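Local coordinates for DUF871 domain-containing protein (Enterococcus faecalis, PDB 2P0O) that is of unknown function but is probably a 6-phospho-N-acetylmuramidase that releases N-acetylmuramic acid 6-phosphate from a cell-wall disaccharide, at residues Pro224-Glu228 against Arg229-Gln233; Gly200-Pro203 against Phe204-Ala207; Asn161-Asn164 against Arg165-Glu169; Ser121-Thr124 against Leu125-Ala129; Thr306-Asn309 against Glu310-Arg314. One frame throughout, in Å; residues are numbered along the deposited sequence.

Interaction 1: residues Pro224-Glu228 against Arg229-Gln233; sequences PTISE and RTMAQ
Arg229 CB packs beside the hydroxyl of Ser227, 3.7 Å from its OG. Beyond CB the arginine chain runs extended, with CG anti to the backbone N (chi1 -171°), and carries the guanidinium off the turn to salt bridges with Asp342 and Glu246. Thr230 comes next, its two branches going to different residues. Its OG1 lies 3.1 Å from Ser227 OG, a possible hydrogen bond, and is also tied to the carboxylate of Asp181, which in addition takes the backbone N-H of Ser227. Its methyl CG2 turns the other way, to Ile226, the two branched side chains crossing at about a right angle with Thr230 CG2 4.0 Å from Ile226 CG2. Ser227 is the N-cap of helix 228-240, the helix that follows the eighth strand, 218-221, of the TIM barrel, so this turn leads the chain from the barrel wall into its last barrel helix. Selenomethionine Met231 closes the first turn: its N gives an almost straight bond to Ser227 O (2.9 Å, 176°). The side chain slants across Ile226, and Met231 CG meets Ile226 CD1 at 3.5 Å, tighter than usual for two carbons. Tyr22 of helix 17-28 also touches that isoleucine. Ala232 repeats the helical pattern one step on, its N bonding Glu228 O at 2.9 Å. Gln233 N continues the pattern to Arg229 O (3.2 Å).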
# COMPACT_ATOMS: atom_id res chain seq x y z
N PRO A 224 2.92 11.90 3.66
CA PRO A 224 4.39 11.99 3.68
C PRO A 224 5.19 10.73 4.07
O PRO A 224 6.23 10.48 3.45
CB PRO A 224 4.66 13.14 4.67
CG PRO A 224 3.45 14.07 4.51
CD PRO A 224 2.29 13.06 4.32
N THR A 225 4.76 9.99 5.09
CA THR A 225 5.48 8.81 5.53
C THR A 225 4.52 7.80 6.14
O THR A 225 3.37 8.11 6.51
CB THR A 225 6.58 9.12 6.61
OG1 THR A 225 5.93 9.50 7.84
CG2 THR A 225 7.60 10.23 6.17
N ILE A 226 5.02 6.57 6.25
CA ILE A 226 4.36 5.54 7.05
C ILE A 226 5.19 5.39 8.31
O ILE A 226 6.34 5.82 8.33
CB ILE A 226 4.26 4.20 6.30
CG1 ILE A 226 5.54 3.92 5.52
CG2 ILE A 226 2.99 4.18 5.40
CD1 ILE A 226 5.64 2.51 4.99
N SER A 227 4.61 4.79 9.36
CA SER A 227 5.34 4.58 10.61
C SER A 227 6.42 3.49 10.44
O SER A 227 6.35 2.70 9.50
CB SER A 227 4.39 4.14 11.71
OG SER A 227 3.90 2.85 11.39
N GLU A 228 7.40 3.47 11.34
CA GLU A 228 8.40 2.41 11.38
C GLU A 228 7.78 1.00 11.42
O GLU A 228 8.28 0.07 10.77
CB GLU A 228 9.34 2.61 12.58
CG GLU A 228 10.16 3.91 12.52
CD GLU A 228 11.51 3.75 11.80
OE1 GLU A 228 11.83 2.61 11.36
OE2 GLU A 228 12.26 4.76 11.69
N ARG A 229 6.69 0.85 12.17
CA ARG A 229 5.99 -0.41 12.32
C ARG A 229 5.48 -0.91 10.97
O ARG A 229 5.56 -2.12 10.63
CB ARG A 229 4.79 -0.19 13.25
CG ARG A 229 4.09 -1.49 13.66
CD ARG A 229 2.85 -1.19 14.51
NE ARG A 229 2.31 -2.42 15.08
CZ ARG A 229 1.50 -3.28 14.45
NH1 ARG A 229 1.11 -3.07 13.19
NH2 ARG A 229 1.10 -4.37 15.08
N THR A 230 4.89 0.03 10.22
CA THR A 230 4.31 -0.28 8.94
C THR A 230 5.41 -0.56 7.91
O THR A 230 5.28 -1.48 7.11
CB THR A 230 3.35 0.87 8.52
OG1 THR A 230 2.33 0.97 9.51
CG2 THR A 230 2.71 0.59 7.18
N MSE A 231 6.47 0.24 7.93
CA MSE A 231 7.68 -0.05 7.12
C MSE A 231 8.19 -1.49 7.32
O MSE A 231 8.55 -2.19 6.36
CB MSE A 231 8.80 0.93 7.46
CG MSE A 231 8.44 2.34 7.08
SE MSE A 231 9.77 3.69 7.57
CE MSE A 231 11.19 3.14 6.37
N ALA A 232 8.21 -1.91 8.59
CA ALA A 232 8.70 -3.24 8.98
C ALA A 232 7.82 -4.32 8.39
O ALA A 232 8.32 -5.37 8.01
CB ALA A 232 8.74 -3.37 10.48
N GLN A 233 6.50 -4.06 8.33
CA GLN A 233 5.56 -5.01 7.75
C GLN A 233 5.81 -5.13 6.23
O GLN A 233 5.88 -6.25 5.72
CB GLN A 233 4.11 -4.66 8.09
CG GLN A 233 3.78 -5.02 9.55
CD GLN A 233 2.35 -4.69 9.94
OE1 GLN A 233 1.86 -3.59 9.69
NE2 GLN A 233 1.68 -5.63 10.58

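Interaction 2: residues Gly200-Pro203 against Phe204-Ala207; sequences GQNP and FAAA
Asn202 caps the amino end of helix 203-212, the helix that follows the seventh strand, 173-178, of the TIM barrel, and two kinds of hydrogen bond start it off. In the first kind the side chain acts as acceptor: Asn202 OD1 receives Phe204 N at 2.8 Å, an Asx turn, and Ala205 N at 3.5 Å. Both bonds are weak, the first bent to 129° and the second long, but together they occupy two N-H groups of the first turn, which have no helical carbonyl before them. The carboxamide gets there because CG stands anti to the backbone N (chi1 -177°), which brings OD1 to the N-H groups of Phe204 and Ala205. The other end of the same group is held too, since Asn202 ND2 bonds Gln233 OE1 on helix 228-240. The second kind is the backbone pattern, Ala206 N to Asn202 O at 3.1 Å and Ala207 N to Pro203 O at 2.8 Å. Pro203 fills the first helical position, where its lack of an N-H costs no bond, and its ring rests on Thr230. Van der Waals contacts make up the rest. The side chains of Asn202 and Phe204 run side by side in the same direction, amide and ring planes 50° apart, and the phenylalanine ring goes on to an edge-to-face stack with Phe234. On the next residue, Ala205 CB lies 4.1 Å from Asn202 CB.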
# COMPACT_ATOMS: atom_id res chain seq x y z
N GLY A 200 -7.95 5.52 8.17
CA GLY A 200 -7.43 5.13 9.47
C GLY A 200 -7.04 3.67 9.56
O GLY A 200 -6.91 3.15 10.67
N GLN A 201 -6.87 2.99 8.41
CA GLN A 201 -6.52 1.56 8.42
C GLN A 201 -5.00 1.32 8.22
O GLN A 201 -4.28 2.23 7.82
CB GLN A 201 -7.32 0.75 7.38
CG GLN A 201 -8.86 0.73 7.56
CD GLN A 201 -9.31 0.39 8.98
OE1 GLN A 201 -8.96 -0.64 9.54
NE2 GLN A 201 -10.10 1.28 9.57
N ASN A 202 -4.54 0.11 8.53
CA ASN A 202 -3.14 -0.30 8.34
C ASN A 202 -2.80 -0.13 6.86
O ASN A 202 -3.39 -0.79 6.03
CB ASN A 202 -2.97 -1.78 8.75
CG ASN A 202 -1.52 -2.25 8.66
OD1 ASN A 202 -0.73 -1.74 7.85
ND2 ASN A 202 -1.16 -3.20 9.50
N PRO A 203 -1.89 0.81 6.55
CA PRO A 203 -1.48 1.03 5.16
C PRO A 203 -0.89 -0.20 4.48
O PRO A 203 -1.09 -0.39 3.26
CB PRO A 203 -0.42 2.15 5.27
CG PRO A 203 -0.68 2.80 6.60
CD PRO A 203 -1.25 1.75 7.49
N PHE A 204 -0.16 -1.02 5.22
CA PHE A 204 0.41 -2.25 4.64
C PHE A 204 -0.68 -3.17 4.14
O PHE A 204 -0.61 -3.67 3.03
CB PHE A 204 1.35 -2.96 5.64
CG PHE A 204 1.70 -4.39 5.25
CD1 PHE A 204 2.64 -4.65 4.25
CD2 PHE A 204 1.10 -5.47 5.90
CE1 PHE A 204 2.96 -5.96 3.88
CE2 PHE A 204 1.41 -6.78 5.55
CZ PHE A 204 2.34 -7.03 4.52
N ALA A 205 -1.69 -3.42 4.99
CA ALA A 205 -2.79 -4.29 4.59
C ALA A 205 -3.56 -3.68 3.41
O ALA A 205 -4.01 -4.40 2.54
CB ALA A 205 -3.75 -4.53 5.77
N ALA A 206 -3.70 -2.36 3.41
CA ALA A 206 -4.43 -1.66 2.36
C ALA A 206 -3.70 -1.81 1.01
O ALA A 206 -4.32 -2.19 0.02
CB ALA A 206 -4.60 -0.18 2.74
N ALA A 207 -2.38 -1.59 1.03
CA ALA A 207 -1.54 -1.65 -0.17
C ALA A 207 -1.47 -3.05 -0.76
O ALA A 207 -1.74 -3.26 -1.94
CB ALA A 207 -0.11 -1.11 0.13

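Interaction 3: residues Asn161-Asn164 against Arg165-Glu169; sequences NEKN and RWLKE
Lys163 and Trp166 lie side by side on helix 157-169, which links strands 141-144 and 173-178 in one beta-alpha-beta unit of the TIM barrel. Three residues apart and alike in their first torsions, both with CG anti to the backbone N (the tryptophan at chi1 178°), the two side chains point the same way. The lysine then folds at chi2 and chi3, which brings its methylene CD obliquely to the six-membered ring of the indole, 3.8 Å from Trp166 CE3. The edge of the indole also points at the backbone carbonyl oxygen of Lys163, which lies in the ring plane. Leu167 also slants across the lysine, its CD1 3.8 Å from Lys163 CG, so the aliphatic part of Lys163 touches residues both three and four positions ahead. Leu167 CD1 also nears Asn164 OD1, an oxygen that accepts a hydrogen bond from His145 NE2. On a different face, Arg165 and Glu169 pair by charge alone, the carboxylate oxygen standing well out of the guanidinium plane. Lys168 NZ forms a salt bridge with Asp217. Beneath these side chains the helical bonds are uneven: Leu167 N to Lys163 O is short and nearly straight (2.8 Å, 174°), whereas Trp166 N reaches Glu162 O only weakly, at 3.4 Å.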
# COMPACT_ATOMS: atom_id res chain seq x y z
N ASN A 161 -13.97 -0.43 -8.63
CA ASN A 161 -13.81 -1.64 -9.41
C ASN A 161 -14.37 -1.44 -10.81
O ASN A 161 -13.76 -1.84 -11.80
CB ASN A 161 -14.54 -2.82 -8.77
CG ASN A 161 -13.79 -3.40 -7.61
OD1 ASN A 161 -12.64 -3.03 -7.34
ND2 ASN A 161 -14.42 -4.33 -6.91
N GLU A 162 -15.53 -0.80 -10.85
CA GLU A 162 -16.22 -0.48 -12.10
C GLU A 162 -15.34 0.38 -12.99
O GLU A 162 -15.18 0.10 -14.17
CB GLU A 162 -17.52 0.24 -11.77
CG GLU A 162 -18.49 0.37 -12.91
CD GLU A 162 -19.83 1.01 -12.46
OE1 GLU A 162 -19.86 2.19 -12.00
OE2 GLU A 162 -20.86 0.30 -12.56
N LYS A 163 -14.77 1.43 -12.40
CA LYS A 163 -13.93 2.38 -13.12
C LYS A 163 -12.67 1.70 -13.64
O LYS A 163 -12.32 1.83 -14.80
CB LYS A 163 -13.59 3.57 -12.20
CG LYS A 163 -12.83 4.73 -12.84
CD LYS A 163 -13.57 5.38 -14.00
CE LYS A 163 -14.62 6.35 -13.55
NZ LYS A 163 -15.35 6.82 -14.75
N ASN A 164 -12.00 0.95 -12.77
CA ASN A 164 -10.74 0.33 -13.10
C ASN A 164 -10.86 -0.69 -14.25
O ASN A 164 -9.99 -0.74 -15.13
CB ASN A 164 -10.09 -0.30 -11.86
CG ASN A 164 -9.73 0.74 -10.80
OD1 ASN A 164 -9.67 1.95 -11.07
ND2 ASN A 164 -9.51 0.27 -9.58
N ARG A 165 -11.92 -1.49 -14.23
CA ARG A 165 -12.16 -2.47 -15.29
C ARG A 165 -12.28 -1.80 -16.64
O ARG A 165 -11.66 -2.21 -17.60
CB ARG A 165 -13.43 -3.28 -14.99
CG ARG A 165 -13.16 -4.74 -14.69
CD ARG A 165 -14.44 -5.61 -14.48
NE ARG A 165 -15.59 -5.16 -15.26
CZ ARG A 165 -15.91 -5.60 -16.48
NH1 ARG A 165 -15.14 -6.50 -17.10
NH2 ARG A 165 -16.99 -5.13 -17.09
N TRP A 166 -13.09 -0.73 -16.67
CA TRP A 166 -13.24 0.14 -17.82
C TRP A 166 -11.90 0.70 -18.26
O TRP A 166 -11.50 0.52 -19.42
CB TRP A 166 -14.20 1.28 -17.46
CG TRP A 166 -14.45 2.30 -18.54
CD1 TRP A 166 -15.15 2.11 -19.71
CD2 TRP A 166 -14.04 3.68 -18.53
NE1 TRP A 166 -15.19 3.29 -20.43
CE2 TRP A 166 -14.52 4.27 -19.73
CE3 TRP A 166 -13.32 4.47 -17.63
CZ2 TRP A 166 -14.29 5.61 -20.04
CZ3 TRP A 166 -13.10 5.80 -17.94
CH2 TRP A 166 -13.57 6.36 -19.14
N LEU A 167 -11.19 1.34 -17.33
CA LEU A 167 -9.86 1.89 -17.62
C LEU A 167 -8.95 0.85 -18.25
O LEU A 167 -8.34 1.11 -19.29
CB LEU A 167 -9.21 2.53 -16.38
CG LEU A 167 -9.88 3.77 -15.79
CD1 LEU A 167 -9.43 4.09 -14.36
CD2 LEU A 167 -9.74 5.00 -16.68
N LYS A 168 -8.87 -0.33 -17.65
CA LYS A 168 -7.99 -1.39 -18.16
C LYS A 168 -8.46 -1.91 -19.52
O LYS A 168 -7.64 -2.29 -20.37
CB LYS A 168 -7.88 -2.55 -17.17
CG LYS A 168 -7.30 -2.19 -15.78
CD LYS A 168 -5.81 -1.94 -15.80
CE LYS A 168 -5.03 -3.24 -15.92
NZ LYS A 168 -3.67 -3.01 -16.48
N GLU A 169 -9.78 -1.93 -19.71
CA GLU A 169 -10.40 -2.36 -20.97
C GLU A 169 -10.02 -1.39 -22.07
O GLU A 169 -9.95 -1.78 -23.23
CB GLU A 169 -11.92 -2.37 -20.81
CG GLU A 169 -12.60 -3.65 -21.29
CD GLU A 169 -13.50 -4.24 -20.20
OE1 GLU A 169 -14.48 -3.57 -19.78
OE2 GLU A 169 -13.21 -5.38 -19.75

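Interaction 4: residues Ser121-Thr124 against Leu125-Ala129; sequences STIT and LEEVA
Thr124 and Glu127 grip each other in a capping box at the start of helix 125-133, each side chain taking the other residue's backbone N-H. Thr124 OG1 sits between its own backbone N and carbonyl carbon (chi1 70°), which places it within reach of the N-H groups of Glu126 and Glu127, and it accepts Glu127 N at 3.0 Å in a nearly straight bond. A second, weak bond comes to the same oxygen from Glu126 N. In return, Glu127 crosses the threonine at about a right angle and its OE1 accepts Thr124 N at 2.9 Å; the N-H arrives on the anti side of that oxygen, 23° out of the carboxylate plane. Thr124 O then receives Val128 N (3.1 Å) as the first regular helical bond. Ile123, just before the cap, adds the apolar half of the arrangement. Its CG1 lies 3.5 Å from Val128 CG2, a hydrophobic staple joining the residue before the N-cap to the fourth helical residue. Its terminal CD1 leans on Glu127, 3.6 Å from Glu127 CB. Trp166 and Leu167 of helix 157-169 pack on the same isoleucine, and Phe138 and Leu170 on the valine. The box and the staple join polar and apolar contacts at this helix start, and Glu127, lying at the positive end of the helix dipole with an N-H on its carboxylate, is probably stabilised as the anion.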
# COMPACT_ATOMS: atom_id res chain seq x y z
N SER A 121 -10.86 9.54 -12.49
CA SER A 121 -12.26 9.89 -12.29
C SER A 121 -12.88 10.78 -13.36
O SER A 121 -14.10 10.77 -13.52
CB SER A 121 -12.42 10.62 -10.95
OG SER A 121 -11.77 9.88 -9.94
N THR A 122 -12.09 11.57 -14.08
CA THR A 122 -12.66 12.51 -15.04
C THR A 122 -12.41 12.12 -16.49
O THR A 122 -13.04 12.69 -17.39
CB THR A 122 -12.10 13.94 -14.88
OG1 THR A 122 -10.70 13.95 -15.25
CG2 THR A 122 -12.30 14.47 -13.45
N ILE A 123 -11.46 11.21 -16.72
CA ILE A 123 -11.15 10.86 -18.10
C ILE A 123 -12.41 10.29 -18.75
O ILE A 123 -13.07 9.42 -18.19
CB ILE A 123 -9.89 9.91 -18.24
CG1 ILE A 123 -9.46 9.79 -19.71
CG2 ILE A 123 -10.16 8.53 -17.71
CD1 ILE A 123 -8.73 10.99 -20.30
N THR A 124 -12.76 10.85 -19.90
CA THR A 124 -13.94 10.43 -20.66
C THR A 124 -13.55 9.51 -21.80
O THR A 124 -12.40 9.52 -22.26
CB THR A 124 -14.71 11.63 -21.26
OG1 THR A 124 -13.93 12.21 -22.31
CG2 THR A 124 -15.02 12.70 -20.19
N LEU A 125 -14.52 8.73 -22.29
CA LEU A 125 -14.33 7.89 -23.48
C LEU A 125 -13.93 8.70 -24.72
O LEU A 125 -13.27 8.18 -25.62
CB LEU A 125 -15.60 7.07 -23.75
CG LEU A 125 -15.43 5.70 -24.43
CD1 LEU A 125 -16.51 4.72 -23.94
CD2 LEU A 125 -15.43 5.76 -25.98
N GLU A 126 -14.32 9.97 -24.73
CA GLU A 126 -14.03 10.90 -25.83
C GLU A 126 -12.57 11.31 -25.85
O GLU A 126 -11.92 11.28 -26.89
CB GLU A 126 -14.89 12.16 -25.71
CG GLU A 126 -16.36 11.98 -26.06
CD GLU A 126 -17.14 11.19 -25.00
OE1 GLU A 126 -16.90 11.38 -23.78
OE2 GLU A 126 -18.01 10.38 -25.41
N GLU A 127 -12.08 11.71 -24.68
CA GLU A 127 -10.68 12.10 -24.49
C GLU A 127 -9.75 10.92 -24.80
O GLU A 127 -8.72 11.10 -25.44
CB GLU A 127 -10.46 12.61 -23.07
CG GLU A 127 -11.23 13.88 -22.75
CD GLU A 127 -11.23 14.27 -21.27
OE1 GLU A 127 -11.35 13.39 -20.37
OE2 GLU A 127 -11.12 15.48 -21.00
N VAL A 128 -10.14 9.73 -24.36
CA VAL A 128 -9.41 8.50 -24.64
C VAL A 128 -9.41 8.21 -26.14
O VAL A 128 -8.41 7.76 -26.69
CB VAL A 128 -9.97 7.28 -23.85
CG1 VAL A 128 -9.15 6.03 -24.11
CG2 VAL A 128 -9.99 7.55 -22.38
N ALA A 129 -10.54 8.48 -26.80
CA ALA A 129 -10.65 8.33 -28.24
C ALA A 129 -9.80 9.38 -28.98
O ALA A 129 -9.35 9.15 -30.12
CB ALA A 129 -12.12 8.41 -28.66

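Interaction 5: residues Thr306-Asn309 against Glu310-Arg314; sequences TIDN and EKYGR
Asn309 accepts two backbone N-H groups of the residues that follow it, one with its side chain and one with its main chain. Its OD1 takes Lys311 N at 3.0 Å, on a lone pair in the plane of the amide, which closes an Asx turn; CG placed between the backbone N and carbonyl carbon (chi1 61°) brings OD1 to the Lys311 N-H. Its carbonyl O takes Tyr312 N, also at 3.0 Å, in a beta turn. The remaining amide nitrogen, ND2, donates to Asn333 OD1 and Glu330 O, so both ends of this side chain are satisfied. One step on, Gly313 N bonds Glu310 O. Asp308 meets Tyr312 by contact alone: its carboxylate slants across the Tyr312 ring, the planes 26° apart, with Asp308 OD2 3.3 Å from Tyr312 CD2. Lys331 meets the same ring in a cation-pi contact. The turn follows strand 304-308, which lies between strands 319-322 and 332-337 in the antiparallel sheet of the cyclophilin-like C-terminal region, and it begins the connection back to strand 319-322.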
# COMPACT_ATOMS: atom_id res chain seq x y z
N THR A 306 -5.84 -19.79 18.67
CA THR A 306 -6.29 -20.95 19.44
C THR A 306 -5.41 -22.16 19.20
O THR A 306 -4.73 -22.28 18.15
CB THR A 306 -7.77 -21.36 19.06
OG1 THR A 306 -7.79 -21.94 17.76
CG2 THR A 306 -8.68 -20.17 19.03
N ILE A 307 -5.42 -23.08 20.16
CA ILE A 307 -4.79 -24.38 19.98
C ILE A 307 -5.77 -25.45 20.46
O ILE A 307 -6.37 -25.33 21.54
CB ILE A 307 -3.38 -24.47 20.70
CG1 ILE A 307 -2.65 -25.75 20.32
CG2 ILE A 307 -3.48 -24.34 22.24
CD1 ILE A 307 -1.16 -25.72 20.66
N ASP A 308 -5.95 -26.49 19.64
CA ASP A 308 -6.85 -27.58 20.01
C ASP A 308 -6.27 -28.37 21.18
O ASP A 308 -5.09 -28.75 21.16
CB ASP A 308 -7.09 -28.49 18.82
CG ASP A 308 -8.08 -27.91 17.81
OD1 ASP A 308 -8.55 -26.75 17.99
OD2 ASP A 308 -8.41 -28.64 16.84
N ASN A 309 -7.07 -28.60 22.23
CA ASN A 309 -6.54 -29.34 23.38
C ASN A 309 -6.76 -30.85 23.24
O ASN A 309 -7.23 -31.31 22.18
CB ASN A 309 -7.02 -28.77 24.74
CG ASN A 309 -8.54 -28.80 24.91
OD1 ASN A 309 -9.18 -29.85 24.74
ND2 ASN A 309 -9.12 -27.65 25.25
N GLU A 310 -6.43 -31.62 24.28
CA GLU A 310 -6.51 -33.08 24.25
C GLU A 310 -7.94 -33.60 24.04
O GLU A 310 -8.13 -34.75 23.58
CB GLU A 310 -5.86 -33.70 25.50
CG GLU A 310 -6.64 -33.50 26.79
CD GLU A 310 -5.86 -33.90 28.05
OE1 GLU A 310 -5.39 -35.07 28.17
OE2 GLU A 310 -5.74 -33.04 28.95
N LYS A 311 -8.93 -32.77 24.36
CA LYS A 311 -10.34 -33.18 24.17
C LYS A 311 -10.71 -33.29 22.70
O LYS A 311 -11.71 -33.91 22.39
CB LYS A 311 -11.34 -32.24 24.86
CG LYS A 311 -11.27 -32.30 26.38
CD LYS A 311 -12.17 -31.27 27.03
CE LYS A 311 -12.01 -31.34 28.53
NZ LYS A 311 -12.91 -30.39 29.21
N TYR A 312 -9.91 -32.70 21.82
CA TYR A 312 -10.18 -32.74 20.39
C TYR A 312 -9.51 -33.93 19.75
O TYR A 312 -9.45 -34.03 18.52
CB TYR A 312 -9.73 -31.44 19.69
CG TYR A 312 -10.82 -30.81 18.83
CD1 TYR A 312 -11.70 -31.60 18.10
CD2 TYR A 312 -10.98 -29.41 18.75
CE1 TYR A 312 -12.70 -31.05 17.31
CE2 TYR A 312 -11.99 -28.83 17.99
CZ TYR A 312 -12.85 -29.67 17.25
OH TYR A 312 -13.86 -29.16 16.46
N GLY A 313 -8.99 -34.85 20.57
CA GLY A 313 -8.47 -36.13 20.10
C GLY A 313 -7.37 -35.93 19.08
O GLY A 313 -6.42 -35.21 19.35
N ARG A 314 -7.53 -36.52 17.90
CA ARG A 314 -6.47 -36.42 16.88
C ARG A 314 -6.20 -34.99 16.37
O ARG A 314 -5.17 -34.74 15.76
CB ARG A 314 -6.66 -37.43 15.74
CG ARG A 314 -7.67 -37.04 14.68
CD ARG A 314 -7.25 -37.61 13.32
NE ARG A 314 -8.20 -37.23 12.27
CZ ARG A 314 -9.05 -38.07 11.69
NH1 ARG A 314 -9.89 -37.62 10.76
NH2 ARG A 314 -9.07 -39.36 12.04

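How the interactions relate
Interaction 2 is buried and interaction 1, which touches it, partly so: they start successive barrel helices near the middle of the chain, with Thr230 and Gln233 against the 202-204 turn. Interactions 3 and 4 lie further out and also meet, helix 157-169 touching the 123-125 backbone, where Trp166 CH2 lies near Ile123 O. Interaction 5 is remote, in the C-terminal region, its centre about 59 Å from that of interaction 4. The helix starts differ in kind: a serine at the N-cap position in interaction 1, an amide oxygen in 2, a reciprocal box in 4. Interaction 3 lies within the C-terminal part of one helix, and interaction 5 uses an asparagine to turn out of a strand.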